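Local coordinates for protein Pcdhgb2 (Mus musculus, PDB 5SZR), which probably acts as a calcium-dependent cell-adhesion protein that may help establish and maintain specific neuronal connections in the brain, at residues V156-S161 against K166-R171; D174-P179 against V208-P213; A239-L244 against A297-S302; V268-N271 against V276-A279. All blocks are in the same frame, centred on the assembly; numbering follows the deposited sequence.

Contact 1: V156-S161 against K166-R171; sequences VLKSSS and KLVTDR
Val156 and Val168 form one hydrogen-bonded antiparallel pair and Lys158 and Lys166 the next, each closed by two reciprocal backbone bonds. Val156 N reaches Val168 O at 2.8 Å, and Lys166 N meets Lys158 O at 2.7 Å. All four bonds are close to straight, the one from Lys158 N to Lys166 O bending least at 176°. Between them Leu157 and Leu167 face each other as a non-hydrogen-bonded pair, where Leu167 CA lies 3.5 Å from Val156 O in a CA-H...O contact. The strand axes run at 135° to each other, a clear twist away from strict antiparallelism. By topology these are strands D and E of a cadherin repeat, joined as a beta hairpin, with 155-159 at the rim of the sheet and 164-169 bonded on its other side to strand 128-135.

The side-chain contacts divide between the two faces of the hairpin. On the face of the leucines, Leu157 CD2 meets Leu167 CD1 at 3.8 Å, and both side chains continue onto Val149 of the opposing sheet. On the other face, the chain of Lys158 bends at its second torsion (-71°), which lays its methylenes across Val168: Lys158 CG is 3.7 Å from Val168 CG2. Beyond the paired residues, Val156 CG2 packs on a charged group, the carboxylate of Asp170, 3.4 Å from Asp170 CG, and the two side chains cross at about a right angle.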
# COMPACT_ATOMS: atom_id res chain seq x y z
N VAL A 156 11.12 18.71 -13.82
CA VAL A 156 12.08 19.60 -14.46
C VAL A 156 11.33 20.56 -15.37
O VAL A 156 10.33 20.19 -15.99
CB VAL A 156 13.14 18.80 -15.25
CG1 VAL A 156 14.08 19.74 -16.00
CG2 VAL A 156 13.93 17.91 -14.31
N LEU A 157 11.81 21.81 -15.43
CA LEU A 157 11.26 22.83 -16.31
C LEU A 157 12.03 22.84 -17.63
O LEU A 157 13.25 23.01 -17.63
CB LEU A 157 11.32 24.21 -15.67
CG LEU A 157 10.19 24.63 -14.74
CD1 LEU A 157 10.30 26.13 -14.47
CD2 LEU A 157 8.83 24.27 -15.32
N LYS A 158 11.32 22.66 -18.74
CA LYS A 158 11.90 22.76 -20.06
C LYS A 158 11.43 24.06 -20.70
O LYS A 158 10.23 24.35 -20.70
CB LYS A 158 11.51 21.56 -20.94
CG LYS A 158 11.82 20.20 -20.32
CD LYS A 158 13.31 19.91 -20.26
CE LYS A 158 13.56 18.46 -19.87
NZ LYS A 158 15.00 18.11 -19.81
N SER A 159 12.37 24.83 -21.24
CA SER A 159 12.06 26.13 -21.84
C SER A 159 11.93 25.95 -23.35
O SER A 159 12.93 25.77 -24.05
CB SER A 159 13.15 27.15 -21.49
OG SER A 159 12.79 28.44 -21.94
N SER A 160 10.70 26.01 -23.85
CA SER A 160 10.47 25.87 -25.28
C SER A 160 10.78 27.16 -26.03
O SER A 160 11.52 27.16 -27.01
CB SER A 160 9.03 25.41 -25.54
OG SER A 160 8.12 26.00 -24.63
N SER A 161 10.22 28.28 -25.56
CA SER A 161 10.56 29.60 -26.06
C SER A 161 10.53 30.58 -24.89
O SER A 161 10.18 30.21 -23.76
CB SER A 161 9.61 30.03 -27.19
OG SER A 161 8.27 30.07 -26.75
N LYS A 166 7.59 24.06 -20.10
CA LYS A 166 6.87 22.81 -19.90
C LYS A 166 7.44 22.15 -18.65
O LYS A 166 8.65 21.94 -18.56
CB LYS A 166 7.00 21.88 -21.11
CG LYS A 166 6.24 22.37 -22.33
CD LYS A 166 6.30 21.35 -23.46
CE LYS A 166 5.76 21.94 -24.75
NZ LYS A 166 5.72 20.93 -25.84
N LEU A 167 6.57 21.86 -17.69
CA LEU A 167 6.95 21.08 -16.52
C LEU A 167 6.85 19.60 -16.88
O LEU A 167 5.77 19.10 -17.21
CB LEU A 167 6.04 21.41 -15.34
CG LEU A 167 6.38 20.71 -14.02
CD1 LEU A 167 7.76 21.14 -13.53
CD2 LEU A 167 5.32 20.99 -12.97
N VAL A 168 7.98 18.89 -16.82
CA VAL A 168 8.05 17.51 -17.26
C VAL A 168 8.62 16.63 -16.16
O VAL A 168 9.36 17.08 -15.28
CB VAL A 168 8.89 17.36 -18.55
CG1 VAL A 168 8.41 18.33 -19.62
CG2 VAL A 168 10.37 17.55 -18.24
N THR A 169 8.25 15.35 -16.21
CA THR A 169 8.86 14.34 -15.36
C THR A 169 10.22 13.95 -15.90
O THR A 169 10.42 13.87 -17.12
CB THR A 169 7.98 13.09 -15.27
OG1 THR A 169 7.82 12.53 -16.57
CG2 THR A 169 6.62 13.41 -14.69
N ASP A 170 11.17 13.71 -15.00
CA ASP A 170 12.44 13.09 -15.36
C ASP A 170 12.74 11.91 -14.44
O ASP A 170 13.91 11.54 -14.27
CB ASP A 170 13.58 14.11 -15.32
CG ASP A 170 13.92 14.54 -13.91
OD1 ASP A 170 15.12 14.79 -13.64
OD2 ASP A 170 13.00 14.62 -13.08
N ARG A 171 11.71 11.31 -13.86
CA ARG A 171 11.84 10.23 -12.89
C ARG A 171 10.58 9.38 -12.96
O ARG A 171 9.48 9.91 -13.12
CB ARG A 171 12.05 10.79 -11.48
CG ARG A 171 12.30 9.76 -10.40
CD ARG A 171 12.46 10.44 -9.04
NE ARG A 171 13.57 11.40 -9.04
CZ ARG A 171 13.87 12.19 -8.02
NH1 ARG A 171 13.16 12.14 -6.90
NH2 ARG A 171 14.90 13.02 -8.11

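Contact 2: D174-P179 against V208-P213; sequences DREAIP and VNDNAP. With CA (calcium ion), chain N; CA (calcium ion), chain M; CA (calcium ion), chain O.
Glu176 and Asn211 point their side chains at each other from opposite directions, the carboxylate and amide planes turned 72° apart. Asn211 ND2 lies 3.2 Å from Glu176 OE1, and it donates to a water bound to calcium. What chiefly joins the two loops is metal. Glu176 bends at its second torsion (73°), and its carboxylate spans two calcium ions: OE1 binds one at 2.3 Å and the other more loosely, while OE2 holds that second ion at 2.4 Å. Asp210 bridges the same pair from the other loop, OD2 to the first ion at 2.3 Å and OD1 to the second at 2.4 Å. Asp174 OD1 adds to the grip on the first ion, and Val208 O gives a backbone ligand to the second. Arg175 forms a salt bridge to Glu176 OE2, its NH2 3.1 Å away, which probably offsets part of the carboxylate charge gathered here. A third calcium takes Asn209 OD1 and Asn211 O. Asp-Arg-Glu at 174-176 and Asp-Val-Asn-Asp-Asn at 207-211 are the DRE and DXNDN motifs of cadherins, and their three-calcium site is that of the linker between successive repeats, here EC4 and EC5.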
# COMPACT_ATOMS: atom_id res chain seq x y z
N ASP A 174 5.58 6.44 -8.74
CA ASP A 174 5.11 5.26 -8.03
C ASP A 174 4.07 5.72 -7.01
O ASP A 174 4.43 6.29 -5.97
CB ASP A 174 6.25 4.51 -7.36
CG ASP A 174 5.79 3.27 -6.61
OD1 ASP A 174 4.64 2.84 -6.82
OD2 ASP A 174 6.58 2.73 -5.82
N ARG A 175 2.79 5.47 -7.31
CA ARG A 175 1.72 5.88 -6.41
C ARG A 175 1.87 5.22 -5.04
O ARG A 175 1.59 5.84 -4.01
CB ARG A 175 0.36 5.54 -7.01
CG ARG A 175 -0.80 6.15 -6.24
CD ARG A 175 -2.09 5.39 -6.49
NE ARG A 175 -2.07 4.06 -5.89
CZ ARG A 175 -2.38 3.82 -4.62
NH1 ARG A 175 -2.75 4.81 -3.82
NH2 ARG A 175 -2.34 2.58 -4.15
N GLU A 176 2.30 3.96 -5.02
CA GLU A 176 2.42 3.24 -3.76
C GLU A 176 3.47 3.86 -2.84
O GLU A 176 3.42 3.64 -1.62
CB GLU A 176 2.73 1.77 -4.03
CG GLU A 176 1.51 0.93 -4.42
CD GLU A 176 1.02 1.21 -5.84
OE1 GLU A 176 1.86 1.35 -6.75
OE2 GLU A 176 -0.22 1.29 -6.04
N ALA A 177 4.41 4.64 -3.37
CA ALA A 177 5.42 5.32 -2.57
C ALA A 177 5.05 6.77 -2.28
O ALA A 177 5.11 7.20 -1.13
CB ALA A 177 6.79 5.25 -3.26
N ILE A 178 4.68 7.54 -3.31
CA ILE A 178 4.26 8.93 -3.14
C ILE A 178 2.99 9.17 -3.94
O ILE A 178 3.03 9.24 -5.18
CB ILE A 178 5.36 9.91 -3.58
CG1 ILE A 178 6.61 9.74 -2.72
CG2 ILE A 178 4.84 11.33 -3.50
CD1 ILE A 178 7.81 10.49 -3.25
N PRO A 179 1.84 9.31 -3.28
CA PRO A 179 0.58 9.43 -4.03
C PRO A 179 0.22 10.85 -4.42
O PRO A 179 -0.59 11.05 -5.33
CB PRO A 179 -0.46 8.85 -3.05
CG PRO A 179 0.11 9.16 -1.71
CD PRO A 179 1.61 9.08 -1.84
N VAL A 208 -2.14 2.41 -11.19
CA VAL A 208 -2.03 1.41 -12.25
C VAL A 208 -1.88 0.06 -11.56
O VAL A 208 -1.35 -0.04 -10.45
CB VAL A 208 -0.85 1.72 -13.19
CG1 VAL A 208 -0.57 0.58 -14.15
CG2 VAL A 208 -1.12 3.00 -13.97
N ASN A 209 -2.37 -1.00 -12.21
CA ASN A 209 -2.26 -2.35 -11.66
C ASN A 209 -0.85 -2.86 -11.93
O ASN A 209 -0.59 -3.63 -12.86
CB ASN A 209 -3.31 -3.28 -12.24
CG ASN A 209 -3.34 -4.63 -11.55
OD1 ASN A 209 -2.95 -4.75 -10.39
ND2 ASN A 209 -3.80 -5.66 -12.25
N ASP A 210 0.09 -2.44 -11.08
CA ASP A 210 1.48 -2.87 -11.20
C ASP A 210 1.96 -3.67 -9.99
O ASP A 210 3.16 -3.84 -9.81
CB ASP A 210 2.39 -1.67 -11.45
CG ASP A 210 2.22 -0.57 -10.42
OD1 ASP A 210 1.18 -0.55 -9.72
OD2 ASP A 210 3.13 0.28 -10.30
N ASN A 211 1.04 -4.18 -9.17
CA ASN A 211 1.40 -4.97 -8.00
C ASN A 211 0.60 -6.27 -8.00
O ASN A 211 -0.63 -6.24 -8.01
CB ASN A 211 1.14 -4.20 -6.70
CG ASN A 211 2.14 -3.08 -6.49
OD1 ASN A 211 3.25 -3.31 -5.99
ND2 ASN A 211 1.76 -1.87 -6.87
N ALA A 212 1.31 -7.39 -7.99
CA ALA A 212 0.65 -8.68 -7.90
C ALA A 212 0.29 -8.98 -6.44
O ALA A 212 1.02 -8.59 -5.53
CB ALA A 212 1.56 -9.78 -8.45
N PRO A 213 -0.84 -9.65 -6.20
CA PRO A 213 -1.14 -10.08 -4.83
C PRO A 213 -0.03 -10.95 -4.27
O PRO A 213 0.66 -11.66 -5.00
CB PRO A 213 -2.45 -10.86 -4.98
CG PRO A 213 -2.61 -11.10 -6.46
CD PRO A 213 -1.92 -9.97 -7.14
CA CA N . -0.36 0.62 -8.38
CA CA M . 3.46 1.59 -8.41
CA CA O . -2.82 -5.42 -8.08
O HOH W 1 4.57 -0.39 -7.34
O HOH W 2 5.50 2.15 -9.52

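Contact 3: A239-L244 against A297-S302; sequences ASDPDL and ARDHGS. With CA (calcium ion), chain O; CA (calcium ion), chain N; MAN (alpha-D-mannopyranose), chain Y.
Asp241 OD1 is gripped twice, by a calcium ion at 2.6 Å and by the backbone N-H of Asp243, which meets it at 3.1 Å nearly along its C-O axis in an Asx turn. Asp241 OD2 binds the same ion at 2.5 Å. From the other segment Asp299 OD2 comes to that calcium, and the two oxygens, Asp241 OD2 and Asp299 OD2, stand 3.5 Å apart with their carboxylate planes at 61°. The like charges are presumably tolerated because both oxygens bind the same cation. Asp299 is fixed by an Asx turn of its own: Gly301 N bonds to its OD1 from above the carboxylate plane, though its strongest polar partner is Leu305. Asp243 places OD2 on this ion at 2.4 Å and OD1 on a neighbouring calcium at 2.5 Å, bridging the two. Away from the metal, Ala239 CB and Ala297 CB touch at 3.7 Å, which packs the ends of strands 232-240 and 290-299, members of opposing sheets; Phe215 and Ile250 border this spot. Asn209, Asn211 and Asn247 supply the other ligands of the first ion. Asp-Pro-Asp at 241-243 is the DXD motif of cadherins, and with Asp299 it supplies the EC5 carboxylates of the calcium-bound EC4-EC5 linker.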
# COMPACT_ATOMS: atom_id res chain seq x y z
N ALA A 239 -4.10 -12.90 0.96
CA ALA A 239 -3.09 -12.19 0.20
C ALA A 239 -3.39 -10.70 0.22
O ALA A 239 -4.54 -10.28 0.36
CB ALA A 239 -3.01 -12.69 -1.25
N SER A 240 -2.33 -9.89 0.11
CA SER A 240 -2.44 -8.44 0.11
C SER A 240 -2.05 -7.88 -1.25
O SER A 240 -1.34 -8.52 -2.03
CB SER A 240 -1.57 -7.83 1.20
OG SER A 240 -0.21 -8.22 1.04
N ASP A 241 -2.53 -6.67 -1.53
CA ASP A 241 -2.31 -6.02 -2.81
C ASP A 241 -2.43 -4.51 -2.62
O ASP A 241 -3.52 -4.00 -2.35
CB ASP A 241 -3.33 -6.53 -3.84
CG ASP A 241 -3.00 -6.12 -5.27
OD1 ASP A 241 -2.76 -4.92 -5.52
OD2 ASP A 241 -2.99 -7.01 -6.15
N PRO A 242 -1.33 -3.75 -2.75
CA PRO A 242 -1.37 -2.32 -2.41
C PRO A 242 -2.08 -1.46 -3.44
O PRO A 242 -2.29 -0.27 -3.17
CB PRO A 242 0.11 -1.95 -2.32
CG PRO A 242 0.77 -2.85 -3.30
CD PRO A 242 0.01 -4.17 -3.22
N ASP A 243 -2.45 -2.00 -4.60
CA ASP A 243 -3.11 -1.21 -5.63
C ASP A 243 -4.52 -0.82 -5.18
O ASP A 243 -5.03 -1.29 -4.15
CB ASP A 243 -3.14 -1.99 -6.94
CG ASP A 243 -1.75 -2.31 -7.47
OD1 ASP A 243 -0.80 -1.54 -7.18
OD2 ASP A 243 -1.59 -3.33 -8.16
N LEU A 244 -5.15 0.05 -5.95
CA LEU A 244 -6.42 0.66 -5.57
C LEU A 244 -7.60 0.02 -6.28
O LEU A 244 -7.51 -0.41 -7.43
CB LEU A 244 -6.41 2.16 -5.87
CG LEU A 244 -5.73 3.10 -4.88
CD1 LEU A 244 -5.93 4.55 -5.32
CD2 LEU A 244 -6.25 2.89 -3.46
N ALA A 297 -4.17 -16.47 -5.73
CA ALA A 297 -4.76 -15.17 -5.47
C ALA A 297 -4.63 -14.31 -6.72
O ALA A 297 -3.54 -14.19 -7.29
CB ALA A 297 -4.08 -14.47 -4.29
N ARG A 298 -5.74 -13.71 -7.13
CA ARG A 298 -5.83 -12.98 -8.39
C ARG A 298 -6.48 -11.63 -8.15
O ARG A 298 -7.48 -11.55 -7.44
CB ARG A 298 -6.64 -13.80 -9.40
CG ARG A 298 -6.62 -13.29 -10.82
CD ARG A 298 -7.48 -14.18 -11.69
NE ARG A 298 -7.15 -14.01 -13.10
CZ ARG A 298 -6.12 -14.60 -13.70
NH1 ARG A 298 -5.89 -14.39 -14.99
NH2 ARG A 298 -5.32 -15.41 -13.00
N ASP A 299 -5.90 -10.57 -8.71
CA ASP A 299 -6.56 -9.27 -8.60
C ASP A 299 -7.50 -9.07 -9.79
O ASP A 299 -7.53 -9.86 -10.74
CB ASP A 299 -5.55 -8.13 -8.47
CG ASP A 299 -4.70 -7.89 -9.72
OD1 ASP A 299 -5.17 -8.10 -10.86
OD2 ASP A 299 -3.54 -7.46 -9.56
N HIS A 300 -8.28 -7.99 -9.73
CA HIS A 300 -9.26 -7.68 -10.77
C HIS A 300 -8.85 -6.46 -11.59
O HIS A 300 -9.68 -5.60 -11.90
CB HIS A 300 -10.64 -7.48 -10.15
CG HIS A 300 -11.26 -8.74 -9.62
ND1 HIS A 300 -11.75 -9.73 -10.44
CD2 HIS A 300 -11.44 -9.17 -8.35
CE1 HIS A 300 -12.22 -10.72 -9.70
NE2 HIS A 300 -12.05 -10.40 -8.43
N GLY A 301 -7.57 -6.38 -11.95
CA GLY A 301 -7.08 -5.33 -12.81
C GLY A 301 -6.96 -5.77 -14.26
O GLY A 301 -7.21 -6.91 -14.62
N SER A 302 -6.59 -4.81 -15.10
CA SER A 302 -6.38 -5.08 -16.52
C SER A 302 -4.98 -4.68 -16.96
O SER A 302 -4.67 -3.48 -17.06
CB SER A 302 -7.43 -4.35 -17.37
OG SER A 302 -8.75 -4.72 -16.99
CA CA O . -2.82 -5.42 -8.08
CA CA N . -0.36 0.62 -8.38
C1 MAN Y . -5.31 -11.54 5.24
C2 MAN Y . -6.61 -10.75 5.02
C3 MAN Y . -6.40 -9.70 3.93
C4 MAN Y . -5.16 -8.85 4.17
C5 MAN Y . -3.92 -9.72 4.46
C6 MAN Y . -2.73 -8.89 4.92
O2 MAN Y . -6.97 -10.01 6.19
O3 MAN Y . -7.54 -8.85 3.79
O4 MAN Y . -4.90 -8.06 3.02
O5 MAN Y . -4.21 -10.70 5.49
O6 MAN Y . -1.58 -9.71 4.94

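Contact 4: V268-N271 against V276-A279; sequences VSVN and VVFA. With MAN (alpha-D-mannopyranose), chain T.
Ser269 and Phe278 form the hydrogen-bonded pair of this short hairpin: Phe278 N reaches Ser269 O at 2.8 Å, and Ser269 N returns a longer bond to Phe278 O at 3.1 Å. A third backbone bond, from Asn271 N to Val276 O at 2.8 Å, closes the end next to the turn. There the side-chain oxygen of Asn271 accepts from the backbone of Asp273 and Ser274, tying the loop to the strand that enters it. CA-H...O contacts supplement these bonds, with Val270 CA and Val268 CA each approaching a carbonyl of the opposite strand. The axes stand at 158°, so the strands run nearly antiparallel.

The apolar contacts fall on two faces. Val270 holds CG2 anti to its backbone N (chi1 70° for CG1), which brings CG2 to within 3.8 Å of Val277 CG2; both valines also touch Leu295 of the opposing sheet, so this face belongs to the domain interior. On the other face the Phe278 ring has Asn271 CB at its edge, 4.2 Å from CE2, while Val276 CG1 lies 3.4 Å above one ring face, toward the rim. Val276 CG1 also touches mannose C1 at 3.6 Å. With an alanine in place of Val276, that ring face and the sugar would probably both lose their methyl contacts, leaving the phenyl group freer to turn. Two adjacent strands so paired, with 268-270 outermost in an antiparallel four-stranded sheet, correspond to the D-E hairpin of the Greek-key cadherin sandwich, here in EC5.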
# COMPACT_ATOMS: atom_id res chain seq x y z
N VAL A 268 -11.95 -30.44 -1.07
CA VAL A 268 -11.75 -29.10 -0.54
C VAL A 268 -12.21 -28.07 -1.55
O VAL A 268 -12.23 -28.31 -2.76
CB VAL A 268 -10.27 -28.85 -0.17
CG1 VAL A 268 -9.87 -29.69 1.04
CG2 VAL A 268 -9.37 -29.16 -1.35
N SER A 269 -12.61 -26.91 -1.03
CA SER A 269 -12.91 -25.73 -1.83
C SER A 269 -12.43 -24.51 -1.06
O SER A 269 -12.10 -24.59 0.12
CB SER A 269 -14.41 -25.62 -2.13
OG SER A 269 -15.13 -25.33 -0.95
N VAL A 270 -12.40 -23.37 -1.74
CA VAL A 270 -12.06 -22.11 -1.11
C VAL A 270 -13.11 -21.08 -1.49
O VAL A 270 -13.57 -21.04 -2.64
CB VAL A 270 -10.64 -21.64 -1.48
CG1 VAL A 270 -10.56 -21.19 -2.93
CG2 VAL A 270 -10.18 -20.54 -0.54
N ASN A 271 -13.53 -20.28 -0.51
CA ASN A 271 -14.44 -19.17 -0.80
C ASN A 271 -13.67 -18.07 -1.52
O ASN A 271 -12.62 -17.62 -1.05
CB ASN A 271 -15.05 -18.64 0.49
CG ASN A 271 -16.05 -17.53 0.25
OD1 ASN A 271 -15.67 -16.38 0.01
ND2 ASN A 271 -17.33 -17.86 0.31
N VAL A 276 -11.43 -18.53 2.94
CA VAL A 276 -11.66 -19.67 3.82
C VAL A 276 -11.63 -20.94 2.99
O VAL A 276 -12.24 -21.02 1.92
CB VAL A 276 -12.98 -19.52 4.57
CG1 VAL A 276 -13.34 -20.81 5.27
CG2 VAL A 276 -12.89 -18.38 5.58
N VAL A 277 -10.90 -21.94 3.48
CA VAL A 277 -10.80 -23.24 2.83
C VAL A 277 -11.67 -24.23 3.60
O VAL A 277 -11.49 -24.41 4.81
CB VAL A 277 -9.34 -23.72 2.77
CG1 VAL A 277 -9.27 -25.10 2.13
CG2 VAL A 277 -8.49 -22.72 2.01
N PHE A 278 -12.61 -24.86 2.91
CA PHE A 278 -13.54 -25.81 3.51
C PHE A 278 -13.17 -27.23 3.13
O PHE A 278 -12.78 -27.50 1.99
CB PHE A 278 -14.98 -25.56 3.07
CG PHE A 278 -15.53 -24.23 3.50
CD1 PHE A 278 -16.27 -24.12 4.67
CD2 PHE A 278 -15.32 -23.10 2.72
CE1 PHE A 278 -16.78 -22.89 5.06
CE2 PHE A 278 -15.83 -21.87 3.11
CZ PHE A 278 -16.56 -21.77 4.28
N ALA A 279 -13.32 -28.15 4.09
CA ALA A 279 -13.29 -29.57 3.79
C ALA A 279 -14.68 -29.98 3.31
O ALA A 279 -15.67 -29.79 4.02
CB ALA A 279 -12.89 -30.37 5.03
C1 MAN T . -13.21 -21.10 8.81
C2 MAN T . -11.85 -20.41 8.64
C3 MAN T . -10.78 -21.16 9.44
C4 MAN T . -11.22 -21.37 10.90
C5 MAN T . -12.60 -22.03 10.96
C6 MAN T . -13.17 -22.13 12.36
O2 MAN T . -11.87 -19.07 9.17
O3 MAN T . -9.52 -20.49 9.38
O4 MAN T . -10.29 -22.21 11.56
O5 MAN T . -13.55 -21.28 10.16
O6 MAN T . -14.48 -22.69 12.24

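Overall arrangement
From the N terminus, contact 1 comes first, closing the short hairpin between two neighbouring strands of EC4. Contact 2 follows directly in sequence, its ends separated by 28 residues that include strands 180-189 and 196-206, and it ties the loop between strands 164-169 and 180-189 of EC4 to the linker. Contact 3 then spans 52 residues of EC5, and contact 4, another tight hairpin, lies wholly within that span; no two contacts cross. Contacts 2 and 3, with centres about 10 Å apart, share two calcium ions, and Asn211 ND2 probably bonds to Asp243 OD1, joining the two repeats. Contacts 1 and 4, centres about 54 Å apart, are equivalent hairpins of successive domains.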